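Local coordinates for protein methionine gamma-lyase (Trichomonas vaginalis, PDB 1PFF) that acts as a pyridoxal phosphate-dependent enzyme of the Cys/Met metabolism family, assembled here from four chains, at residues 24-29 and 118-123. Residues are numbered along the deposited sequence; the frame is centred on the assembly and turned at random.
Sequences GAIAAS and IVDNTF. With EDO (1,2-ethanediol), chain R.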
loop_
_atom_site.group_PDB
_atom_site.type_symbol
_atom_site.label_atom_id
_atom_site.label_comp_id
_atom_site.label_asym_id
_atom_site.label_seq_id
_atom_site.Cartn_x
_atom_site.Cartn_y
_atom_site.Cartn_z
ATOM N N GLY A 24 -3.933 16.771 -14.327
ATOM C CA GLY A 24 -2.745 16.236 -14.974
ATOM C C GLY A 24 -3.035 15.655 -16.351
ATOM O O GLY A 24 -2.244 15.841 -17.277
ATOM N N ALA A 25 -4.179 14.979 -16.493
ATOM C CA ALA A 25 -4.614 14.418 -17.783
ATOM C C ALA A 25 -4.911 15.527 -18.794
ATOM O O ALA A 25 -4.443 15.469 -19.942
ATOM C CB ALA A 25 -5.847 13.527 -17.596
ATOM N N ILE A 26 -5.677 16.527 -18.360
ATOM C CA ILE A 26 -5.991 17.697 -19.211
ATOM C C ILE A 26 -4.709 18.427 -19.589
ATOM O O ILE A 26 -4.469 18.726 -20.756
ATOM C CB ILE A 26 -6.969 18.679 -18.496
ATOM C CG1 ILE A 26 -8.332 18.004 -18.250
ATOM C CG2 ILE A 26 -7.116 19.969 -19.318
ATOM C CD1 ILE A 26 -9.213 18.707 -17.213
ATOM N N ALA A 27 -3.888 18.722 -18.586
ATOM C CA ALA A 27 -2.647 19.474 -18.794
ATOM C C ALA A 27 -1.679 18.770 -19.736
ATOM O O ALA A 27 -1.147 19.402 -20.654
ATOM C CB ALA A 27 -1.967 19.773 -17.453
ATOM N N ALA A 28 -1.455 17.468 -19.521
ATOM C CA ALA A 28 -0.518 16.702 -20.349
ATOM C C ALA A 28 -1.014 16.566 -21.778
ATOM O O ALA A 28 -0.220 16.351 -22.686
ATOM C CB ALA A 28 -0.237 15.316 -19.763
ATOM N N SER A 29 -2.322 16.687 -21.976
ATOM C CA SER A 29 -2.872 16.696 -23.326
ATOM C C SER A 29 -2.671 18.082 -23.963
ATOM O O SER A 29 -2.028 18.202 -25.016
ATOM C CB SER A 29 -4.346 16.296 -23.307
ATOM O OG SER A 29 -4.508 14.956 -22.867
ATOM N N ILE A 118 -10.860 17.366 -27.953
ATOM C CA ILE A 118 -10.588 16.747 -26.657
ATOM C C ILE A 118 -11.824 16.876 -25.774
ATOM O O ILE A 118 -12.362 17.971 -25.606
ATOM C CB ILE A 118 -9.356 17.421 -25.973
ATOM C CG1 ILE A 118 -8.113 17.363 -26.885
ATOM C CG2 ILE A 118 -9.042 16.753 -24.632
ATOM C CD1 ILE A 118 -6.927 18.157 -26.353
ATOM N N VAL A 119 -12.274 15.755 -25.218
ATOM C CA VAL A 119 -13.480 15.721 -24.394
ATOM C C VAL A 119 -13.167 15.126 -23.029
ATOM O O VAL A 119 -12.516 14.080 -22.921
ATOM C CB VAL A 119 -14.628 14.934 -25.091
ATOM C CG1 VAL A 119 -15.823 14.668 -24.149
ATOM C CG2 VAL A 119 -15.105 15.701 -26.321
ATOM N N ASP A 120 -13.636 15.819 -22.002
ATOM C CA ASP A 120 -13.575 15.338 -20.631
ATOM C C ASP A 120 -14.821 14.480 -20.428
ATOM O O ASP A 120 -15.941 14.987 -20.408
ATOM C CB ASP A 120 -13.504 16.531 -19.663
ATOM C CG ASP A 120 -13.525 16.115 -18.194
ATOM O OD1 ASP A 120 -13.317 16.999 -17.338
ATOM O OD2 ASP A 120 -13.744 14.949 -17.800
ATOM N N ASN A 121 -14.603 13.172 -20.317
ATOM C CA ASN A 121 -15.675 12.176 -20.200
ATOM C C ASN A 121 -15.834 11.679 -18.759
ATOM O O ASN A 121 -16.385 10.602 -18.519
ATOM C CB ASN A 121 -15.366 10.994 -21.129
ATOM C CG ASN A 121 -16.576 10.119 -21.416
ATOM O OD1 ASN A 121 -17.703 10.607 -21.614
ATOM N ND2 ASN A 121 -16.336 8.807 -21.478
ATOM N N THR A 122 -15.368 12.475 -17.804
ATOM C CA THR A 122 -15.392 12.086 -16.396
ATOM C C THR A 122 -16.793 11.695 -15.918
ATOM O O THR A 122 -16.990 10.616 -15.380
ATOM C CB THR A 122 -14.840 13.222 -15.527
ATOM O OG1 THR A 122 -13.442 13.414 -15.815
ATOM C CG2 THR A 122 -14.884 12.851 -14.051
ATOM N N PHE A 123 -17.767 12.574 -16.114
ATOM C CA PHE A 123 -19.056 12.371 -15.471
ATOM C C PHE A 123 -19.946 11.321 -16.137
ATOM O O PHE A 123 -20.652 10.577 -15.442
ATOM C CB PHE A 123 -19.739 13.708 -15.201
ATOM C CG PHE A 123 -19.161 14.419 -13.998
ATOM C CD1 PHE A 123 -19.482 14.002 -12.711
ATOM C CD2 PHE A 123 -18.248 15.442 -14.154
ATOM C CE1 PHE A 123 -18.936 14.636 -11.592
ATOM C CE2 PHE A 123 -17.696 16.085 -13.049
ATOM C CZ PHE A 123 -18.042 15.681 -11.766
HETATM C C1 EDO R . -13.071 17.081 -13.501
HETATM O O1 EDO R . -13.436 17.326 -12.149
HETATM C C2 EDO R . -11.551 17.107 -13.641
HETATM O O2 EDO R . -11.189 16.771 -14.974
#
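The D120 carboxylate turns one oxygen toward I26 of helix 22-33, with D120 OD1 4.4 Å from I26 CD1, and the other toward its own loop; the F123 ring carries T122 CG2 over one face, offset toward the rim. This is helix-on-sheet packing in the large domain of a fold-type I PLP enzyme, where the helix lies against strand 116-120 of the seven-stranded mixed sheet. With CG anti to the backbone N (chi1 176°), the D120 carboxylate reaches both I26 and T122. D120 OD2 closes an Asx turn, met nearly along its C-O bond by T122 N at 3.0 Å; T122 OG1 lies on the syn side of D120 OD2, modelled so close that the length is doubtful. The backbone N-H probably limits the carboxylate's rotation. 1,2-Ethanediol, probably from the crystallisation liquor, donates from O2 to D120 OD1 (3.2 Å), and the same O2 is 3.6 Å from I26 CD1. One helical turn on, the contact is apolar and buried: S29 CB meets the end of the I118 side chain, CD1, at 4.4 Å, while Y88 of strand 84-90 touches I26, I118 and D120. S29 OG folds back onto its helix, donating to A25 O at 3.0 Å from the face of that carbonyl opposite to S29 N.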